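VAO-type flavoprotein oxidase VAO615 (Myceliophthora thermophila, PDB 6F73) probably acts as a secreted oxidoreductase with a bicovalently bound FAD that reacts rapidly with oxygen once reduced, although its substrate is unknown. Local coordinates at residues H237-S242 with G337-Y342; Y244-D249 with F453-K458; R416-S421 with G472-A477. One frame throughout, in Å; residues are numbered along the deposited sequence.

Contact 1. Residues H237-S242 with G337-Y342; sequences HSILSS and GNSFTY. With FAD (flavin-adenine dinucleotide), chain E.
Ile239, in the capped turn that leads into helix 241-244 beside the flavin, and Ser242, in that helix, meet Asn338 and Ser339 where helix 316-335 gives way to strand 339-344. Two hydrogen bonds from serine hydroxyls join the segments, one donated from each. Ser339 OG donates to Ile239 O at 2.7 Å, arriving in the carbonyl plane on a lone pair with a C=O...donor angle of 121°. Its hydroxyl can do this because chi1 of 67° swings OG between its own backbone N and carbonyl carbon, on the side of the turn. Ser242 OG donates to Asn338 O at 2.8 Å, but from 42° above the carbonyl plane, so the lone pairs are not met squarely; Ser242 OG in turn probably accepts from Ser454 N. Next to this bond Ser242 O takes a CA-H...O contact from Gly337 CA at 3.6 Å, where a Schellman motif with positive phi ends helix 316-335. Farther along, Ile239 CG2 lies 3.5 Å from Thr341 OG1, the two side chains crossing nearly at a right angle; the polar partner of that hydroxyl is Asp451, to which it is hydrogen-bonded.

The turn itself is a capping box. Ser238 OG accepts from Leu240 N at 3.2 Å, while Ser238 N makes only a weak bond to Ser241 OG. Just upstream the chain reaches the cofactor: His237 N donates to FAD O2 at 3.1 Å, and FAD N3 sits over one face of the imidazole, toward its rim and 3.0 Å from His237 NE2.

Around the junction, Ile239 packs on Tyr391, His394 and Phe395 of helix 391-398. Ser339 and Thr341 are backbone-paired with Thr354 and Tyr352 of strand 348-356, and Phe340 stacks on Phe333 of helix 316-335.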
loop_
_atom_site.group_PDB
_atom_site.type_symbol
_atom_site.label_atom_id
_atom_site.label_comp_id
_atom_site.label_asym_id
_atom_site.label_seq_id
_atom_site.Cartn_x
_atom_site.Cartn_y
_atom_site.Cartn_z
ATOM N N HIS A 237 -3.046 5.436 -4.689
ATOM C CA HIS A 237 -4.061 5.564 -5.738
ATOM C C HIS A 237 -5.405 5.057 -5.251
ATOM O O HIS A 237 -5.503 4.325 -4.269
ATOM C CB HIS A 237 -3.649 4.908 -7.067
ATOM C CG HIS A 237 -3.665 3.411 -7.065
ATOM N ND1 HIS A 237 -4.782 2.674 -7.399
ATOM C CD2 HIS A 237 -2.680 2.514 -6.822
ATOM C CE1 HIS A 237 -4.484 1.386 -7.344
ATOM N NE2 HIS A 237 -3.214 1.263 -7.002
ATOM N N SER A 238 -6.435 5.481 -5.965
ATOM C CA SER A 238 -7.819 5.336 -5.551
ATOM C C SER A 238 -8.680 5.394 -6.800
ATOM O O SER A 238 -8.276 6.001 -7.788
ATOM C CB SER A 238 -8.188 6.505 -4.633
ATOM O OG SER A 238 -9.560 6.502 -4.275
ATOM N N ILE A 239 -9.860 4.783 -6.748
ATOM C CA ILE A 239 -10.856 4.895 -7.839
ATOM C C ILE A 239 -11.422 6.322 -7.960
ATOM O O ILE A 239 -12.001 6.682 -8.991
ATOM C CB ILE A 239 -12.011 3.858 -7.705
ATOM C CG1 ILE A 239 -12.836 4.078 -6.422
ATOM C CG2 ILE A 239 -11.449 2.441 -7.735
ATOM C CD1 ILE A 239 -13.987 3.112 -6.228
ATOM N N LEU A 240 -11.270 7.107 -6.892
ATOM C CA LEU A 240 -11.576 8.533 -6.917
ATOM C C LEU A 240 -10.408 9.432 -7.352
ATOM O O LEU A 240 -10.558 10.657 -7.347
ATOM C CB LEU A 240 -12.083 8.978 -5.539
ATOM C CG LEU A 240 -13.429 8.416 -5.114
ATOM C CD1 LEU A 240 -13.713 8.873 -3.684
ATOM C CD2 LEU A 240 -14.549 8.823 -6.083
ATOM N N SER A 241 -9.274 8.857 -7.768
ATOM C CA SER A 241 -8.109 9.659 -8.168
ATOM C C SER A 241 -8.336 10.537 -9.395
ATOM O O SER A 241 -7.837 11.660 -9.440
ATOM C CB SER A 241 -6.867 8.791 -8.373
ATOM O OG SER A 241 -6.320 8.414 -7.119
ATOM N N SER A 242 -9.093 10.048 -10.373
ATOM C CA SER A 242 -9.423 10.857 -11.539
ATOM C C SER A 242 -10.227 12.103 -11.178
ATOM O O SER A 242 -10.137 13.109 -11.872
ATOM C CB SER A 242 -10.180 10.037 -12.577
ATOM O OG SER A 242 -9.330 9.043 -13.126
ATOM N N GLY A 337 -13.213 12.663 -14.905
ATOM C CA GLY A 337 -13.225 12.367 -13.472
ATOM C C GLY A 337 -13.515 10.915 -13.124
ATOM O O GLY A 337 -13.667 10.577 -11.936
ATOM N N ASN A 338 -13.537 10.057 -14.142
ATOM C CA ASN A 338 -13.971 8.673 -14.003
ATOM C C ASN A 338 -12.768 7.725 -14.017
ATOM O O ASN A 338 -11.660 8.130 -14.355
ATOM C CB ASN A 338 -14.921 8.330 -15.154
ATOM C CG ASN A 338 -15.987 9.381 -15.365
ATOM O OD1 ASN A 338 -16.884 9.529 -14.546
ATOM N ND2 ASN A 338 -15.877 10.141 -16.455
ATOM N N SER A 339 -12.997 6.459 -13.665
ATOM C CA SER A 339 -11.920 5.462 -13.632
ATOM C C SER A 339 -12.405 4.038 -13.843
ATOM O O SER A 339 -13.569 3.720 -13.589
ATOM C CB SER A 339 -11.163 5.526 -12.302
ATOM O OG SER A 339 -11.988 5.115 -11.226
ATOM N N PHE A 340 -11.490 3.203 -14.328
ATOM C CA PHE A 340 -11.677 1.764 -14.405
ATOM C C PHE A 340 -10.599 1.089 -13.565
ATOM O O PHE A 340 -9.431 1.451 -13.636
ATOM C CB PHE A 340 -11.551 1.274 -15.851
ATOM C CG PHE A 340 -12.822 1.351 -16.647
ATOM C CD1 PHE A 340 -13.937 0.599 -16.280
ATOM C CD2 PHE A 340 -12.898 2.139 -17.800
ATOM C CE1 PHE A 340 -15.105 0.651 -17.032
ATOM C CE2 PHE A 340 -14.060 2.186 -18.563
ATOM C CZ PHE A 340 -15.163 1.437 -18.178
ATOM N N THR A 341 -11.014 0.122 -12.757
ATOM C CA THR A 341 -10.106 -0.841 -12.152
ATOM C C THR A 341 -10.462 -2.176 -12.806
ATOM O O THR A 341 -11.617 -2.586 -12.795
ATOM C CB THR A 341 -10.264 -0.882 -10.620
ATOM O OG1 THR A 341 -9.913 0.396 -10.075
ATOM C CG2 THR A 341 -9.381 -1.975 -9.980
ATOM N N TYR A 342 -9.479 -2.842 -13.394
ATOM C CA TYR A 342 -9.762 -4.031 -14.185
ATOM C C TYR A 342 -8.728 -5.128 -14.012
ATOM O O TYR A 342 -7.597 -4.872 -13.597
ATOM C CB TYR A 342 -9.933 -3.662 -15.664
ATOM C CG TYR A 342 -8.766 -2.922 -16.286
ATOM C CD1 TYR A 342 -8.564 -1.556 -16.046
ATOM C CD2 TYR A 342 -7.881 -3.578 -17.143
ATOM C CE1 TYR A 342 -7.506 -0.879 -16.629
ATOM C CE2 TYR A 342 -6.818 -2.907 -17.725
ATOM C CZ TYR A 342 -6.636 -1.557 -17.470
ATOM O OH TYR A 342 -5.579 -0.886 -18.042
HETATM P PA FAD E . 2.111 -1.023 7.048
HETATM O O1A FAD E . 2.818 -2.256 6.546
HETATM O O2A FAD E . 1.655 -1.025 8.483
HETATM O O5B FAD E . 3.094 0.221 6.790
HETATM C C5B FAD E . 3.562 0.535 5.484
HETATM C C4B FAD E . 4.801 1.417 5.533
HETATM O O4B FAD E . 4.417 2.692 6.041
HETATM C C3B FAD E . 5.893 0.891 6.448
HETATM O O3B FAD E . 7.187 1.233 5.940
HETATM C C2B FAD E . 5.652 1.612 7.754
HETATM O O2B FAD E . 6.851 1.770 8.512
HETATM C C1B FAD E . 5.103 2.937 7.267
HETATM N N9A FAD E . 4.192 3.546 8.255
HETATM C C8A FAD E . 2.947 3.140 8.559
HETATM N N7A FAD E . 2.408 3.935 9.511
HETATM C C5A FAD E . 3.322 4.860 9.821
HETATM C C6A FAD E . 3.396 5.999 10.747
HETATM N N6A FAD E . 2.339 6.284 11.536
HETATM N N1A FAD E . 4.542 6.727 10.769
HETATM C C2A FAD E . 5.595 6.429 9.971
HETATM N N3A FAD E . 5.587 5.403 9.103
HETATM C C4A FAD E . 4.498 4.605 8.987
HETATM N N1 FAD E . -2.157 0.781 -2.591
HETATM C C2 FAD E . -2.729 1.586 -3.516
HETATM O O2 FAD E . -2.143 2.646 -3.811
HETATM N N3 FAD E . -3.901 1.285 -4.106
HETATM C C4 FAD E . -4.587 0.168 -3.828
HETATM O O4 FAD E . -5.669 -0.052 -4.409
HETATM C C4X FAD E . -4.031 -0.774 -2.821
HETATM N N5 FAD E . -4.646 -1.925 -2.474
HETATM C C5X FAD E . -4.108 -2.766 -1.552
HETATM C C6 FAD E . -4.779 -3.951 -1.209
HETATM C C7 FAD E . -4.231 -4.832 -0.255
HETATM C C7M FAD E . -4.982 -6.108 0.068
HETATM C C8 FAD E . -2.911 -4.488 0.390
HETATM C C8M FAD E . -2.197 -5.245 1.506
HETATM C C9 FAD E . -2.273 -3.304 0.050
HETATM C C9A FAD E . -2.799 -2.426 -0.897
HETATM N N10 FAD E . -2.146 -1.210 -1.232
HETATM C C10 FAD E . -2.735 -0.383 -2.208
HETATM C "C1'" FAD E . -0.824 -0.840 -0.704
HETATM C "C2'" FAD E . -0.676 0.034 0.502
HETATM O "O2'" FAD E . -0.927 1.359 0.037
HETATM C "C3'" FAD E . 0.767 -0.109 0.988
HETATM O "O3'" FAD E . 1.098 -1.475 1.301
HETATM C "C4'" FAD E . 1.054 0.769 2.196
HETATM O "O4'" FAD E . 2.466 0.997 2.281
HETATM C "C5'" FAD E . 0.579 0.097 3.465
HETATM O "O5'" FAD E . 0.258 1.067 4.446
HETATM P P FAD E . -0.076 0.563 5.929
HETATM O O1P FAD E . -1.523 0.140 5.880
HETATM O O2P FAD E . 0.361 1.650 6.876
HETATM O O3P FAD E . 0.816 -0.778 6.104
#

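Contact 2. Residues Y244-D249 with F453-K458; sequences YGVAAD and FSVADK
Val455 and Lys458 are the residues of 453-458 that touch 244-249, one through the methyls of its branched side chain and the other through the middle of its chain. Phe453 leads in with its ring against Trp469. Ser454 follows, its OG bonded to Asp335 and its carbonyl kept for the lysine farther on.

Val455 turns its side chain toward the other loop. CG1, set anti to its own carbonyl carbon, lies 3.9 Å from Gly245 CA, and it also meets Val246 CG2 at 4.0 Å. This is methyl-to-methyl and methyl-to-backbone contact, and Gly245, leaving helix 241-244 with positive phi, presents bare backbone to it. After Val455 the chain passes Ala456 and takes a left-handed conformation at Asp457.

Lys458 then sends its chain back along the loop. It runs extended as far as CE, with CD 3.6 Å from Gly245 N and CE 4.1 Å from Tyr244 N. The bend at chi4 (60°) then turns NZ toward Ser454 O, a 2.9 Å bond reached from 35° above the carbonyl plane. The ammonium thus closes the loop from Ser454 to Lys458 on itself, while the methylenes cover the end of the helix.

On the facing side Asp249 OD2 accepts from Val246 N at 2.9 Å, met 42° out of the carboxylate plane. Its OD1 forms a salt bridge to Arg470, and Arg470 also bonds Val455 O, so one arginine grips both loops. The Val246 side chain is about 7 Å from the FAD at its nearest. The arrangement is loop-on-loop packing between the FAD-binding PCMH-type fold and the domain built on the antiparallel sheet of strands 339-344, 448-452 and 472-480, consistent with the two-domain architecture of the VAO family.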
loop_
_atom_site.group_PDB
_atom_site.type_symbol
_atom_site.label_atom_id
_atom_site.label_comp_id
_atom_site.label_asym_id
_atom_site.label_seq_id
_atom_site.Cartn_x
_atom_site.Cartn_y
_atom_site.Cartn_z
ATOM N N TYR A 244 -10.151 13.515 -7.757
ATOM C CA TYR A 244 -9.556 14.275 -6.637
ATOM C C TYR A 244 -8.034 14.166 -6.481
ATOM O O TYR A 244 -7.466 14.707 -5.529
ATOM C CB TYR A 244 -10.216 13.839 -5.321
ATOM C CG TYR A 244 -11.731 13.916 -5.334
ATOM C CD1 TYR A 244 -12.389 15.090 -5.716
ATOM C CD2 TYR A 244 -12.512 12.815 -4.962
ATOM C CE1 TYR A 244 -13.774 15.163 -5.738
ATOM C CE2 TYR A 244 -13.899 12.882 -4.972
ATOM C CZ TYR A 244 -14.530 14.055 -5.361
ATOM O OH TYR A 244 -15.909 14.120 -5.387
ATOM N N GLY A 245 -7.379 13.478 -7.412
ATOM C CA GLY A 245 -5.944 13.250 -7.353
ATOM C C GLY A 245 -5.521 12.099 -6.455
ATOM O O GLY A 245 -6.340 11.348 -5.934
ATOM N N VAL A 246 -4.212 11.990 -6.283
ATOM C CA VAL A 246 -3.591 10.945 -5.484
ATOM C C VAL A 246 -3.868 11.281 -4.004
ATOM O O VAL A 246 -4.158 12.438 -3.675
ATOM C CB VAL A 246 -2.089 10.860 -5.870
ATOM C CG1 VAL A 246 -1.303 9.951 -4.958
ATOM C CG2 VAL A 246 -1.948 10.372 -7.305
ATOM N N ALA A 247 -3.845 10.285 -3.121
ATOM C CA ALA A 247 -4.123 10.535 -1.698
ATOM C C ALA A 247 -3.178 11.594 -1.109
ATOM O O ALA A 247 -3.619 12.487 -0.380
ATOM C CB ALA A 247 -4.044 9.254 -0.892
ATOM N N ALA A 248 -1.896 11.499 -1.466
ATOM C CA ALA A 248 -0.889 12.495 -1.090
ATOM C C ALA A 248 -1.273 13.930 -1.478
ATOM O O ALA A 248 -0.988 14.862 -0.722
ATOM C CB ALA A 248 0.472 12.134 -1.672
ATOM N N ASP A 249 -1.928 14.090 -2.632
ATOM C CA ASP A 249 -2.420 15.392 -3.089
ATOM C C ASP A 249 -3.459 16.011 -2.148
ATOM O O ASP A 249 -3.622 17.233 -2.142
ATOM C CB ASP A 249 -3.070 15.296 -4.488
ATOM C CG ASP A 249 -2.091 14.926 -5.596
ATOM O OD1 ASP A 249 -0.880 15.239 -5.483
ATOM O OD2 ASP A 249 -2.558 14.358 -6.618
ATOM N N PHE A 453 -6.320 6.208 -14.256
ATOM C CA PHE A 453 -6.463 7.505 -13.612
ATOM C C PHE A 453 -5.907 8.626 -14.485
ATOM O O PHE A 453 -5.046 8.391 -15.343
ATOM C CB PHE A 453 -5.716 7.494 -12.273
ATOM C CG PHE A 453 -4.266 7.145 -12.409
ATOM C CD1 PHE A 453 -3.324 8.128 -12.669
ATOM C CD2 PHE A 453 -3.850 5.832 -12.323
ATOM C CE1 PHE A 453 -1.987 7.810 -12.821
ATOM C CE2 PHE A 453 -2.513 5.501 -12.472
ATOM C CZ PHE A 453 -1.578 6.497 -12.716
ATOM N N SER A 454 -6.417 9.832 -14.259
ATOM C CA SER A 454 -5.777 11.057 -14.720
ATOM C C SER A 454 -5.670 11.962 -13.507
ATOM O O SER A 454 -6.693 12.411 -12.988
ATOM C CB SER A 454 -6.597 11.746 -15.803
ATOM O OG SER A 454 -6.068 13.032 -16.097
ATOM N N VAL A 455 -4.437 12.223 -13.064
ATOM C CA VAL A 455 -4.167 13.063 -11.882
ATOM C C VAL A 455 -3.304 14.289 -12.204
ATOM O O VAL A 455 -2.651 14.858 -11.317
ATOM C CB VAL A 455 -3.527 12.241 -10.736
ATOM C CG1 VAL A 455 -4.492 11.158 -10.260
ATOM C CG2 VAL A 455 -2.184 11.634 -11.142
ATOM N N ALA A 456 -3.312 14.689 -13.475
ATOM C CA ALA A 456 -2.695 15.933 -13.911
ATOM C C ALA A 456 -3.728 17.042 -13.787
ATOM O O ALA A 456 -4.929 16.779 -13.683
ATOM C CB ALA A 456 -2.231 15.811 -15.358
ATOM N N ASP A 457 -3.254 18.280 -13.798
ATOM C CA ASP A 457 -4.124 19.463 -13.937
ATOM C C ASP A 457 -5.173 19.639 -12.818
ATOM O O ASP A 457 -6.251 20.178 -13.063
ATOM C CB ASP A 457 -4.815 19.464 -15.317
ATOM C CG ASP A 457 -3.832 19.276 -16.474
ATOM O OD1 ASP A 457 -2.814 20.006 -16.521
ATOM O OD2 ASP A 457 -4.079 18.404 -17.343
ATOM N N LYS A 458 -4.858 19.186 -11.606
ATOM C CA LYS A 458 -5.716 19.379 -10.438
ATOM C C LYS A 458 -4.968 20.180 -9.385
ATOM O O LYS A 458 -3.741 20.105 -9.326
ATOM C CB LYS A 458 -6.104 18.040 -9.830
ATOM C CG LYS A 458 -7.180 17.295 -10.589
ATOM C CD LYS A 458 -7.197 15.848 -10.143
ATOM C CE LYS A 458 -8.143 15.003 -10.961
ATOM N NZ LYS A 458 -7.795 14.983 -12.403
#

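Contact 3. Residues R416-S421 with G472-A477; sequences RIIPRS and GMLLCA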
loop_
_atom_site.group_PDB
_atom_site.type_symbol
_atom_site.label_atom_id
_atom_site.label_comp_id
_atom_site.label_asym_id
_atom_site.label_seq_id
_atom_site.Cartn_x
_atom_site.Cartn_y
_atom_site.Cartn_z
ATOM N N ARG A 416 3.952 -1.049 -12.323
ATOM C CA ARG A 416 4.451 -0.059 -13.235
ATOM C C ARG A 416 3.409 1.036 -13.403
ATOM O O ARG A 416 2.226 0.742 -13.571
ATOM C CB ARG A 416 4.779 -0.736 -14.558
ATOM C CG ARG A 416 5.659 0.073 -15.478
ATOM C CD ARG A 416 7.109 0.178 -15.023
ATOM N NE ARG A 416 7.798 1.163 -15.863
ATOM C CZ ARG A 416 8.971 1.743 -15.609
ATOM N NH1 ARG A 416 9.670 1.460 -14.507
ATOM N NH2 ARG A 416 9.453 2.624 -16.488
ATOM N N ILE A 417 3.855 2.286 -13.303
ATOM C CA ILE A 417 3.049 3.446 -13.653
ATOM C C ILE A 417 3.376 3.729 -15.120
ATOM O O ILE A 417 4.522 4.046 -15.458
ATOM C CB ILE A 417 3.378 4.674 -12.768
ATOM C CG1 ILE A 417 2.998 4.402 -11.309
ATOM C CG2 ILE A 417 2.660 5.931 -13.279
ATOM C CD1 ILE A 417 3.710 5.304 -10.315
ATOM N N ILE A 418 2.365 3.608 -15.977
ATOM C CA ILE A 418 2.544 3.660 -17.422
ATOM C C ILE A 418 2.052 5.010 -17.937
ATOM O O ILE A 418 0.888 5.344 -17.706
ATOM C CB ILE A 418 1.767 2.521 -18.105
ATOM C CG1 ILE A 418 2.221 1.174 -17.503
ATOM C CG2 ILE A 418 1.970 2.587 -19.618
ATOM C CD1 ILE A 418 1.612 -0.062 -18.127
ATOM N N PRO A 419 2.931 5.791 -18.615
ATOM C CA PRO A 419 2.523 7.078 -19.191
ATOM C C PRO A 419 1.401 6.981 -20.225
ATOM O O PRO A 419 1.376 6.054 -21.021
ATOM C CB PRO A 419 3.803 7.604 -19.855
ATOM C CG PRO A 419 4.938 6.891 -19.201
ATOM C CD PRO A 419 4.393 5.597 -18.678
ATOM N N ARG A 420 0.491 7.951 -20.206
ATOM C CA ARG A 420 -0.566 8.076 -21.209
ATOM C C ARG A 420 0.018 8.057 -22.607
ATOM O O ARG A 420 -0.534 7.391 -23.472
ATOM C CB ARG A 420 -1.359 9.372 -21.009
ATOM C CG ARG A 420 -2.460 9.595 -22.035
ATOM C CD ARG A 420 -3.208 10.912 -21.827
ATOM N NE ARG A 420 -4.144 10.809 -20.713
ATOM C CZ ARG A 420 -5.237 11.555 -20.526
ATOM N NH1 ARG A 420 -5.581 12.532 -21.365
ATOM N NH2 ARG A 420 -5.991 11.313 -19.459
ATOM N N SER A 421 1.123 8.769 -22.820
ATOM C CA SER A 421 1.741 8.905 -24.151
ATOM C C SER A 421 2.149 7.572 -24.786
ATOM O O SER A 421 2.084 7.418 -26.011
ATOM C CB SER A 421 2.946 9.851 -24.090
ATOM O OG SER A 421 3.848 9.451 -23.080
ATOM N N GLY A 472 1.103 9.710 -15.943
ATOM C CA GLY A 472 0.579 8.353 -15.859
ATOM C C GLY A 472 -0.884 8.207 -16.211
ATOM O O GLY A 472 -1.678 9.128 -16.028
ATOM N N MET A 473 -1.223 7.036 -16.738
ATOM C CA MET A 473 -2.609 6.679 -17.035
ATOM C C MET A 473 -3.003 5.331 -16.436
ATOM O O MET A 473 -4.129 5.196 -15.966
ATOM C CB MET A 473 -2.853 6.690 -18.537
ATOM C CG MET A 473 -4.210 6.125 -18.936
ATOM S SD MET A 473 -4.666 6.565 -20.622
ATOM C CE MET A 473 -5.562 8.046 -20.249
ATOM N N LEU A 474 -2.108 4.340 -16.508
ATOM C CA LEU A 474 -2.321 3.033 -15.917
ATOM C C LEU A 474 -1.320 2.787 -14.801
ATOM O O LEU A 474 -0.154 3.171 -14.913
ATOM C CB LEU A 474 -2.121 1.939 -16.963
ATOM C CG LEU A 474 -2.871 2.103 -18.286
ATOM C CD1 LEU A 474 -2.462 1.005 -19.250
ATOM C CD2 LEU A 474 -4.373 2.110 -18.027
ATOM N N LEU A 475 -1.790 2.153 -13.729
ATOM C CA LEU A 475 -0.930 1.554 -12.721
ATOM C C LEU A 475 -1.296 0.078 -12.635
ATOM O O LEU A 475 -2.360 -0.274 -12.120
ATOM C CB LEU A 475 -1.108 2.241 -11.364
ATOM C CG LEU A 475 -0.343 1.671 -10.158
ATOM C CD1 LEU A 475 1.082 1.251 -10.492
ATOM C CD2 LEU A 475 -0.341 2.670 -9.013
ATOM N N CYS A 476 -0.419 -0.776 -13.154
ATOM C CA CYS A 476 -0.682 -2.217 -13.234
ATOM C C CYS A 476 0.226 -2.990 -12.287
ATOM O O CYS A 476 1.417 -2.702 -12.192
ATOM C CB CYS A 476 -0.531 -2.692 -14.675
ATOM S SG CYS A 476 -1.816 -1.970 -15.731
ATOM N N ALA A 477 -0.355 -3.967 -11.591
ATOM C CA ALA A 477 0.315 -4.663 -10.503
ATOM C C ALA A 477 0.291 -6.178 -10.706
ATOM O O ALA A 477 -0.529 -6.882 -10.089
ATOM C CB ALA A 477 -0.338 -4.290 -9.182
HETATM O O HOH W 1 -3.715 9.818 -17.759
#
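Arg420 and Met473 both carry CG anti to the backbone N (chi1 179° and 171°) and both bend at the third torsion, which brings the methionine methyl against the guanidinium. Met473 CE meets the guanidinium obliquely, in a tight contact of 3.1 Å with Arg420 NE. The same NE donates to a water at 3.1 Å, and that water donates in turn to Gly472 O at 2.8 Å, bridging the side chain to the start of the second strand. Arg420 finds its charge partner in Asp335.

On the face of the sheet that holds Ile417 and Leu475, Leu475 CD1 lies 3.3 Å from Arg416 O and 3.8 Å from Ile417 CG1; Trp469 packs on both residues. Ile418 and Leu474 occupy the other face, touching helices 426-440 and 316-335 respectively.

The backbone ladder joins strands whose short axes make an angle of 145°. Arg416 and Cys476 form a hydrogen-bonded pair, each N donating to the other's O. Ile418 N gives Leu474 O an almost linear bond of 2.8 Å. Ile418 O faces two amides: Met473 N at 2.9 Å and, weakly, Leu474 N at 3.4 Å. Pro419 then pairs with Gly472, so the register slips by one residue.

Cys476 is linked to Cys450 of the adjacent strand 448-452 by a disulfide. With Met473 and Leu474 both opposite Ile418, this is a classic beta bulge, placed where strand 412-419, outermost in the antiparallel sheet that also holds 339-344, 448-452 and 472-480, runs into helix 420-424.

In the fold
From the N terminus the chain first supplies 237-242 and 244-249, adjoining pieces of the FAD-binding region. Contact 1 closes when the chain returns at 337-342, a loop of 94 intervening residues. Contact 2 closes much later, at 453-458, so the two cross rather than nest. Contact 3 opens at 416-421, after contact 1 has closed, and ends at 472-477; it therefore follows contact 1 in series but crosses contact 2. The late segments are coupled: Phe453 N lies 3.0 Å from Met473 O, probably hydrogen-bonded. Contacts 1 and 2 tie the flavin-side turns to strand 339-344 and the loop after strand 448-452, whereas contact 3 joins two strands of that same sheet.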